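Inositol polyphosphate multikinase alpha (Arabidopsis thaliana, PDB 4FRF) phosphorylates inositol phosphates with ATP, taking inositol 1,4,5-trisphosphate to the 1,3,4,5,6-pentakisphosphate as a kinase of broad substrate specificity. Local coordinates at residues I49-P54 and R229-L234; F126-H131 and R157-S162. One frame throughout, in Å; residues are numbered along the deposited sequence.

Contact 1 of 2, residues I49-P54 and R229-L234; sequences IHRYFP and RPQVKL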
ATOM      1  N   ILE A  49      20.307  -0.629  -2.231  1.00 91.99           N
ATOM      2  CA  ILE A  49      19.118   0.035  -2.759  1.00 90.10           C
ATOM      3  C   ILE A  49      19.506   1.069  -3.804  1.00 93.22           C
ATOM      4  O   ILE A  49      18.772   1.305  -4.763  1.00 92.97           O
ATOM      5  CB  ILE A  49      18.281   0.707  -1.622  1.00 88.79           C
ATOM      6  CG1 ILE A  49      17.614  -0.360  -0.755  1.00 85.00           C
ATOM      7  CG2 ILE A  49      17.223   1.659  -2.183  1.00 87.23           C
ATOM      8  CD1 ILE A  49      16.803  -1.355  -1.529  1.00 79.47           C
ATOM      9  N   HIS A  50      20.673   1.679  -3.618  1.00 96.64           N
ATOM     10  CA  HIS A  50      21.175   2.706  -4.532  1.00 98.96           C
ATOM     11  C   HIS A  50      21.157   2.200  -5.985  1.00 99.39           C
ATOM     12  O   HIS A  50      20.871   2.956  -6.921  1.00100.43           O
ATOM     13  CB  HIS A  50      22.594   3.116  -4.131  1.00101.90           C
ATOM     14  CG  HIS A  50      22.648   4.144  -3.043  1.00103.67           C
ATOM     15  ND1 HIS A  50      22.713   5.499  -3.303  1.00108.43           N
ATOM     16  CD2 HIS A  50      22.728   4.015  -1.695  1.00103.40           C
ATOM     17  CE1 HIS A  50      22.781   6.163  -2.161  1.00108.84           C
ATOM     18  NE2 HIS A  50      22.786   5.285  -1.171  1.00106.34           N
ATOM     19  N   ARG A  51      21.392   0.903  -6.153  1.00 98.12           N
ATOM     20  CA  ARG A  51      21.449   0.301  -7.476  1.00 99.37           C
ATOM     21  C   ARG A  51      20.100   0.299  -8.210  1.00 97.23           C
ATOM     22  O   ARG A  51      19.978  -0.292  -9.269  1.00 98.21           O
ATOM     23  CB  ARG A  51      21.965  -1.129  -7.375  1.00 99.12           C
ATOM     24  CG  ARG A  51      20.886  -2.126  -7.008  1.00 99.22           C
ATOM     25  CD  ARG A  51      21.434  -3.542  -6.925  1.00106.32           C
ATOM     26  NE  ARG A  51      21.357  -4.245  -8.211  1.00111.11           N
ATOM     27  CZ  ARG A  51      20.311  -4.972  -8.605  1.00108.36           C
ATOM     28  NH1 ARG A  51      19.250  -5.077  -7.826  1.00107.95           N
ATOM     29  NH2 ARG A  51      20.323  -5.588  -9.776  1.00108.44           N
ATOM     30  N   TYR A  52      19.074   0.884  -7.610  1.00 95.54           N
ATOM     31  CA  TYR A  52      17.770   0.968  -8.268  1.00 92.84           C
ATOM     32  C   TYR A  52      17.480   2.388  -8.698  1.00 94.28           C
ATOM     33  O   TYR A  52      16.325   2.765  -8.886  1.00 93.36           O
ATOM     34  CB  TYR A  52      16.655   0.457  -7.349  1.00 89.17           C
ATOM     35  CG  TYR A  52      16.697  -1.034  -7.119  1.00 86.37           C
ATOM     36  CD1 TYR A  52      16.419  -1.922  -8.152  1.00 85.12           C
ATOM     37  CD2 TYR A  52      17.007  -1.557  -5.868  1.00 85.28           C
ATOM     38  CE1 TYR A  52      16.471  -3.291  -7.957  1.00 82.34           C
ATOM     39  CE2 TYR A  52      17.067  -2.927  -5.661  1.00 83.45           C
ATOM     40  CZ  TYR A  52      16.809  -3.788  -6.717  1.00 82.34           C
ATOM     41  OH  TYR A  52      16.885  -5.145  -6.531  1.00 80.97           O
ATOM     42  N   PHE A  53      18.538   3.178  -8.838  1.00 96.27           N
ATOM     43  CA  PHE A  53      18.395   4.590  -9.113  1.00 98.03           C
ATOM     44  C   PHE A  53      19.479   5.024 -10.085  1.00101.79           C
ATOM     45  O   PHE A  53      20.656   4.715  -9.891  1.00104.09           O
ATOM     46  CB  PHE A  53      18.506   5.406  -7.814  1.00 97.91           C
ATOM     47  CG  PHE A  53      17.330   5.244  -6.877  1.00 94.08           C
ATOM     48  CD1 PHE A  53      16.355   6.231  -6.787  1.00 93.28           C
ATOM     49  CD2 PHE A  53      17.236   4.134  -6.028  1.00 91.43           C
ATOM     50  CE1 PHE A  53      15.268   6.088  -5.896  1.00 91.68           C
ATOM     51  CE2 PHE A  53      16.147   3.987  -5.141  1.00 86.49           C
ATOM     52  CZ  PHE A  53      15.174   4.963  -5.079  1.00 85.84           C
ATOM     53  N   PRO A  54      19.097   5.760 -11.131  1.00103.16           N
ATOM     54  CA  PRO A  54      20.122   6.301 -12.004  1.00106.87           C
ATOM     55  C   PRO A  54      21.288   6.847 -11.180  1.00108.91           C
ATOM     56  O   PRO A  54      21.069   7.583 -10.224  1.00109.01           O
ATOM     57  CB  PRO A  54      19.397   7.452 -12.723  1.00108.76           C
ATOM     58  CG  PRO A  54      18.036   7.585 -12.026  1.00104.71           C
ATOM     59  CD  PRO A  54      17.756   6.255 -11.474  1.00101.92           C
ATOM     60  N   ARG A 229      19.722 -10.493 -18.405  1.00109.07           N
ATOM     61  CA  ARG A 229      20.228  -9.369 -17.613  1.00107.80           C
ATOM     62  C   ARG A 229      19.132  -8.327 -17.280  1.00103.34           C
ATOM     63  O   ARG A 229      19.310  -7.132 -17.517  1.00103.75           O
ATOM     64  CB  ARG A 229      21.422  -8.713 -18.332  1.00112.65           C
ATOM     65  CG  ARG A 229      22.270  -7.804 -17.444  1.00116.23           C
ATOM     66  CD  ARG A 229      23.767  -8.006 -17.688  1.00124.62           C
ATOM     67  NE  ARG A 229      24.197  -7.580 -19.023  1.00133.10           N
ATOM     68  CZ  ARG A 229      24.250  -6.310 -19.436  1.00136.43           C
ATOM     69  NH1 ARG A 229      23.828  -5.326 -18.638  1.00134.43           N
ATOM     70  NH2 ARG A 229      24.680  -6.025 -20.666  1.00138.17           N
ATOM     71  N   PRO A 230      18.012  -8.789 -16.687  1.00 98.79           N
ATOM     72  CA  PRO A 230      16.855  -7.936 -16.378  1.00 95.43           C
ATOM     73  C   PRO A 230      17.168  -6.917 -15.299  1.00 93.81           C
ATOM     74  O   PRO A 230      17.898  -7.221 -14.369  1.00 92.97           O
ATOM     75  CB  PRO A 230      15.830  -8.932 -15.849  1.00 92.16           C
ATOM     76  CG  PRO A 230      16.646 -10.023 -15.277  1.00 92.51           C
ATOM     77  CD  PRO A 230      17.864 -10.140 -16.119  1.00 96.80           C
ATOM     78  N   GLN A 231      16.580  -5.730 -15.393  1.00 93.36           N
ATOM     79  CA  GLN A 231      16.837  -4.711 -14.390  1.00 93.05           C
ATOM     80  C   GLN A 231      15.696  -3.759 -14.092  1.00 90.80           C
ATOM     81  O   GLN A 231      14.984  -3.315 -14.996  1.00 91.91           O
ATOM     82  CB  GLN A 231      18.103  -3.936 -14.714  1.00 96.65           C
ATOM     83  CG  GLN A 231      19.251  -4.345 -13.843  1.00101.55           C
ATOM     84  CD  GLN A 231      20.578  -3.829 -14.327  1.00111.60           C
ATOM     85  OE1 GLN A 231      20.665  -3.112 -15.335  1.00117.07           O
ATOM     86  NE2 GLN A 231      21.638  -4.222 -13.632  1.00116.56           N
ATOM     87  N   VAL A 232      15.596  -3.390 -12.813  1.00 87.75           N
ATOM     88  CA  VAL A 232      14.570  -2.484 -12.320  1.00 85.31           C
ATOM     89  C   VAL A 232      15.180  -1.146 -11.918  1.00 86.61           C
ATOM     90  O   VAL A 232      16.299  -1.094 -11.408  1.00 87.60           O
ATOM     91  CB  VAL A 232      13.861  -3.076 -11.081  1.00 82.00           C
ATOM     92  CG1 VAL A 232      12.863  -2.090 -10.518  1.00 80.21           C
ATOM     93  CG2 VAL A 232      13.181  -4.370 -11.434  1.00 81.05           C
ATOM     94  N   LYS A 233      14.431  -0.069 -12.128  1.00 86.89           N
ATOM     95  CA  LYS A 233      14.863   1.261 -11.719  1.00 88.87           C
ATOM     96  C   LYS A 233      13.675   2.209 -11.591  1.00 88.83           C
ATOM     97  O   LYS A 233      12.608   1.965 -12.150  1.00 89.49           O
ATOM     98  CB  LYS A 233      15.910   1.828 -12.690  1.00 91.88           C
ATOM     99  CG  LYS A 233      17.253   1.099 -12.621  1.00 93.80           C
ATOM    100  CD  LYS A 233      18.437   2.012 -12.937  1.00 98.39           C
ATOM    101  CE  LYS A 233      19.751   1.487 -12.306  1.00 98.82           C
ATOM    102  NZ  LYS A 233      19.982   0.014 -12.503  1.00 96.05           N
ATOM    103  N   LEU A 234      13.842   3.244 -10.783  1.00 88.60           N
ATOM    104  CA  LEU A 234      12.825   4.242 -10.605  1.00 87.20           C
ATOM    105  C   LEU A 234      13.248   5.470 -11.354  1.00 89.38           C
ATOM    106  O   LEU A 234      14.411   5.826 -11.331  1.00 91.09           O
ATOM    107  CB  LEU A 234      12.701   4.592  -9.131  1.00 86.59           C
ATOM    108  CG  LEU A 234      11.747   3.789  -8.271  1.00 84.91           C
ATOM    109  CD1 LEU A 234      12.090   2.311  -8.329  1.00 84.65           C
ATOM    110  CD2 LEU A 234      11.806   4.311  -6.852  1.00 85.52           C
TER
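Q231 is the first residue of 229-234 to approach the turn, its amide lying near the guanidinium of R51 without bonding to it; OE1 of Q231 is held instead by Y80. Next comes V232, whose branched CB packs 4.1 Å from CD1 of Y52. V232 O meets the rim of the same ring, in the ring plane, 3.4 Å from CD1 of Y52. A tyrosine suits this place because the ring packs on apolar atoms while its OH goes on to E193. K233 lies over the turn's backbone. With CG anti to the carbonyl carbon (chi1 -69°) and bends at chi2 and chi4, its methylenes pass Y52 C and F53 N, bringing NZ to R51 O in a weak hydrogen bond of 3.2 Å. An alanine here has no NZ for R51 O and stops at CB, which would probably leave that carbonyl without this weak bond and the backbone at Y52 and F53 without its aliphatic cover. L234 supplies the firmer link: its N-H points to Y52 O at 3.2 Å and 157°, and the CA of K233 adds a C-H contact to that oxygen. Beyond it, CD2 of L234 lies 3.9 Å from CZ of F53, the two side chains running alongside each other, and P54, with no N-H to offer, sets CD 3.4 Å from L234 O. Since K233 and Q231 pair through their backbones with L212 and V214 of strand 209-216, Y52 O, together with Q190 at V232 N, serves the outer edge of strand 231-235, so that the type I turn H50-F53 meets polar backbone groups that no further strand of this chain's sheet pairs with.

Contact 2 of 2, residues F126-H131 and R157-S162; sequences FEVYDH and RKFVSS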
ATOM      1  N   PHE A 126       5.614   0.688 -23.329  1.00 93.82           N
ATOM      2  CA  PHE A 126       6.645  -0.303 -23.451  1.00 93.98           C
ATOM      3  C   PHE A 126       7.068  -0.345 -24.889  1.00 97.73           C
ATOM      4  O   PHE A 126       6.431   0.281 -25.736  1.00100.61           O
ATOM      5  CB  PHE A 126       6.130  -1.673 -23.014  1.00 92.75           C
ATOM      6  CG  PHE A 126       5.015  -2.216 -23.872  1.00 95.76           C
ATOM      7  CD1 PHE A 126       5.287  -3.053 -24.929  1.00 98.49           C
ATOM      8  CD2 PHE A 126       3.694  -1.970 -23.554  1.00 97.47           C
ATOM      9  CE1 PHE A 126       4.269  -3.586 -25.686  1.00100.78           C
ATOM     10  CE2 PHE A 126       2.673  -2.501 -24.321  1.00 99.67           C
ATOM     11  CZ  PHE A 126       2.970  -3.303 -25.393  1.00100.23           C
ATOM     12  N   GLU A 127       8.192  -1.020 -25.144  1.00 98.04           N
ATOM     13  CA  GLU A 127       8.683  -1.301 -26.492  1.00100.89           C
ATOM     14  C   GLU A 127       9.357  -2.678 -26.491  1.00100.21           C
ATOM     15  O   GLU A 127      10.193  -2.974 -25.635  1.00 98.94           O
ATOM     16  CB  GLU A 127       9.675  -0.233 -26.938  1.00103.60           C
ATOM     17  CG  GLU A 127      10.387  -0.558 -28.253  1.00108.98           C
ATOM     18  CD  GLU A 127      11.508   0.415 -28.568  1.00113.01           C
ATOM     19  OE1 GLU A 127      12.185   0.838 -27.603  1.00111.54           O
ATOM     20  OE2 GLU A 127      11.720   0.743 -29.775  1.00116.04           O
ATOM     21  N   VAL A 128       8.982  -3.519 -27.445  1.00101.15           N
ATOM     22  CA  VAL A 128       9.305  -4.939 -27.372  1.00 99.67           C
ATOM     23  C   VAL A 128       9.831  -5.476 -28.709  1.00104.05           C
ATOM     24  O   VAL A 128       9.545  -4.914 -29.763  1.00107.93           O
ATOM     25  CB  VAL A 128       8.084  -5.734 -26.885  1.00 96.44           C
ATOM     26  CG1 VAL A 128       8.062  -7.131 -27.469  1.00 97.72           C
ATOM     27  CG2 VAL A 128       8.088  -5.778 -25.397  1.00 91.02           C
ATOM     28  N   TYR A 129      10.624  -6.541 -28.666  1.00104.62           N
ATOM     29  CA  TYR A 129      11.342  -6.996 -29.865  1.00109.08           C
ATOM     30  C   TYR A 129      10.929  -8.403 -30.339  1.00110.85           C
ATOM     31  O   TYR A 129      11.487  -9.408 -29.897  1.00110.83           O
ATOM     32  CB  TYR A 129      12.861  -6.910 -29.632  1.00109.44           C
ATOM     33  CG  TYR A 129      13.704  -7.495 -30.740  1.00112.91           C
ATOM     34  CD1 TYR A 129      13.767  -6.887 -31.994  1.00114.97           C
ATOM     35  CD2 TYR A 129      14.470  -8.635 -30.527  1.00112.57           C
ATOM     36  CE1 TYR A 129      14.526  -7.431 -33.006  1.00117.56           C
ATOM     37  CE2 TYR A 129      15.246  -9.180 -31.544  1.00114.63           C
ATOM     38  CZ  TYR A 129      15.266  -8.576 -32.773  1.00117.44           C
ATOM     39  OH  TYR A 129      16.045  -9.105 -33.769  1.00125.18           O
ATOM     40  N   ASP A 130       9.954  -8.461 -31.244  1.00113.59           N
ATOM     41  CA  ASP A 130       9.476  -9.738 -31.794  1.00116.39           C
ATOM     42  C   ASP A 130      10.605 -10.505 -32.493  1.00119.91           C
ATOM     43  O   ASP A 130      11.109 -10.074 -33.534  1.00123.80           O
ATOM     44  CB  ASP A 130       8.323  -9.485 -32.772  1.00119.43           C
ATOM     45  CG  ASP A 130       7.670 -10.772 -33.273  1.00123.48           C
ATOM     46  OD1 ASP A 130       8.393 -11.684 -33.754  1.00126.30           O
ATOM     47  OD2 ASP A 130       6.418 -10.840 -33.246  1.00126.60           O
ATOM     48  N   HIS A 131      10.983 -11.653 -31.931  1.00119.08           N
ATOM     49  CA  HIS A 131      12.126 -12.421 -32.443  1.00122.17           C
ATOM     50  C   HIS A 131      11.836 -13.120 -33.763  1.00127.50           C
ATOM     51  O   HIS A 131      12.762 -13.465 -34.509  1.00131.24           O
ATOM     52  CB  HIS A 131      12.616 -13.432 -31.407  1.00119.29           C
ATOM     53  CG  HIS A 131      13.194 -12.801 -30.179  1.00114.60           C
ATOM     54  ND1 HIS A 131      14.479 -13.051 -29.747  1.00113.35           N
ATOM     55  CD2 HIS A 131      12.668 -11.910 -29.302  1.00109.60           C
ATOM     56  CE1 HIS A 131      14.715 -12.352 -28.650  1.00110.54           C
ATOM     57  NE2 HIS A 131      13.636 -11.646 -28.363  1.00107.15           N
ATOM     58  N   ARG A 157       2.379  -9.694 -19.851  1.00 87.81           N
ATOM     59  CA  ARG A 157       2.787 -11.000 -20.328  1.00 90.02           C
ATOM     60  C   ARG A 157       3.337 -10.893 -21.746  1.00 92.98           C
ATOM     61  O   ARG A 157       4.264 -11.613 -22.121  1.00 93.88           O
ATOM     62  CB  ARG A 157       1.618 -11.977 -20.276  1.00 90.66           C
ATOM     63  CG  ARG A 157       2.043 -13.426 -20.377  1.00 95.18           C
ATOM     64  CD  ARG A 157       0.851 -14.332 -20.512  1.00100.42           C
ATOM     65  NE  ARG A 157      -0.114 -14.098 -19.448  1.00100.04           N
ATOM     66  CZ  ARG A 157      -0.175 -14.815 -18.333  1.00101.12           C
ATOM     67  NH1 ARG A 157       0.676 -15.822 -18.144  1.00100.03           N
ATOM     68  NH2 ARG A 157      -1.093 -14.531 -17.408  1.00100.40           N
ATOM     69  N   LYS A 158       2.757  -9.993 -22.530  1.00 94.51           N
ATOM     70  CA  LYS A 158       3.317  -9.651 -23.813  1.00 97.84           C
ATOM     71  C   LYS A 158       4.763  -9.249 -23.602  1.00 97.49           C
ATOM     72  O   LYS A 158       5.670  -9.752 -24.274  1.00 99.22           O
ATOM     73  CB  LYS A 158       2.552  -8.483 -24.427  1.00 99.45           C
ATOM     74  CG  LYS A 158       1.309  -8.869 -25.209  1.00102.38           C
ATOM     75  CD  LYS A 158       0.574  -7.616 -25.672  1.00104.97           C
ATOM     76  CE  LYS A 158      -0.434  -7.919 -26.763  1.00109.54           C
ATOM     77  NZ  LYS A 158      -1.256  -6.716 -27.077  1.00111.97           N
ATOM     78  N   PHE A 159       4.977  -8.394 -22.605  1.00 95.13           N
ATOM     79  CA  PHE A 159       6.289  -7.815 -22.349  1.00 94.81           C
ATOM     80  C   PHE A 159       7.402  -8.868 -22.234  1.00 95.13           C
ATOM     81  O   PHE A 159       8.581  -8.544 -22.376  1.00 95.80           O
ATOM     82  CB  PHE A 159       6.245  -6.942 -21.095  1.00 92.05           C
ATOM     83  CG  PHE A 159       7.553  -6.299 -20.766  1.00 92.28           C
ATOM     84  CD1 PHE A 159       7.973  -5.178 -21.445  1.00 93.91           C
ATOM     85  CD2 PHE A 159       8.370  -6.823 -19.775  1.00 92.03           C
ATOM     86  CE1 PHE A 159       9.205  -4.598 -21.166  1.00 95.83           C
ATOM     87  CE2 PHE A 159       9.602  -6.248 -19.491  1.00 92.25           C
ATOM     88  CZ  PHE A 159      10.016  -5.134 -20.188  1.00 94.39           C
ATOM     89  N   VAL A 160       7.024 -10.122 -21.989  1.00 94.59           N
ATOM     90  CA  VAL A 160       8.002 -11.200 -21.859  1.00 95.42           C
ATOM     91  C   VAL A 160       7.766 -12.334 -22.846  1.00 98.35           C
ATOM     92  O   VAL A 160       8.041 -13.498 -22.540  1.00 97.82           O
ATOM     93  CB  VAL A 160       8.048 -11.775 -20.428  1.00 92.70           C
ATOM     94  CG1 VAL A 160       8.853 -10.866 -19.519  1.00 91.98           C
ATOM     95  CG2 VAL A 160       6.639 -11.994 -19.884  1.00 90.49           C
ATOM     96  N   SER A 161       7.283 -11.993 -24.036  1.00101.58           N
ATOM     97  CA  SER A 161       7.083 -12.990 -25.086  1.00105.63           C
ATOM     98  C   SER A 161       7.989 -12.727 -26.300  1.00109.54           C
ATOM     99  O   SER A 161       8.565 -11.650 -26.434  1.00109.80           O
ATOM    100  CB  SER A 161       5.617 -13.018 -25.518  1.00106.28           C
ATOM    101  OG  SER A 161       4.762 -13.019 -24.388  1.00103.06           O
ATOM    102  N   SER A 162       8.116 -13.718 -27.175  1.00113.32           N
ATOM    103  CA  SER A 162       8.808 -13.521 -28.450  1.00118.10           C
ATOM    104  C   SER A 162       7.817 -13.160 -29.558  1.00121.74           C
ATOM    105  O   SER A 162       8.212 -12.764 -30.642  1.00125.28           O
ATOM    106  CB  SER A 162       9.605 -14.763 -28.837  1.00119.79           C
ATOM    107  OG  SER A 162       8.815 -15.931 -28.709  1.00119.35           O
TER
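D130 turns its side chain alongside the carbonyl of S162. From CB, 3.9 Å from S162 O, the chain runs with CG anti to the backbone N (chi1 -174°), and CG comes to 3.3 Å from the same oxygen. At the tip OD1 is also near S162 O, but two acceptors cannot bond; the carboxylate spends its oxygens on backbone N-H groups instead, OD1 on E133 and OD2 on S164. An aspartate suits the place because its two carboxylate oxygens can accept from two N-H groups at once, tying the end of the strand to the chain that follows S162. What S162 O does accept is the N-H of H131, 3.3 Å away, which arrives in the carbonyl plane on a lone pair, though bent at the hydrogen to 138°. Beside this bond CB of H131 and CB of S162 touch at 4.2 Å, while their polar ends go to partners beyond the two segments, NE2 of H131 to N217 and OG of S162 to S174.

Farther back, F159 makes the apolar half of the contact. Its CD1 lies 4.0 Å from CG2 of V128, whose side chain crosses it at a slant, and 4.3 Å from CB of F126; apolar valine and phenylalanine suit this place, since V128, F126 and F159 are all buried. S161 folds back on the preceding turn of chain, its OG giving a 2.7 Å bond to R157 O, which V160 N reaches from the opposite face of the carbonyl plane.

The chain from F159 to S162 runs in nearly the same direction as F126-H131, the two end-to-end directions 10° apart. F159 also reaches M86 on strand 83-90 and meets Y215 of strand 209-216 edge-to-face, while V160 turns away to helix 177-180 and F126 sets its ring edge-to-face with W137 of strand 135-137.

From the N terminus the chain passes helices 32-41 and 47-50 and makes the turn of contact 1, whose partner comes only 175 residues later. In between it lays down strands 83-90 and 121-130, and contact 2 then closes a short loop of its own, made of strand 135-137 and helices 141-145 and 149-158. This loop is nested wholly inside the larger one, which continues through helix 187-200 and strand 209-216 to strand 231-235. The two contacts, centres about 20 Å apart, serve one antiparallel sheet: contact 1 joins the N-terminal helical region to one outermost strand of the sheet, 231-235, contact 2 the helix 149-158 region to strand 121-130, next to the other outermost strand.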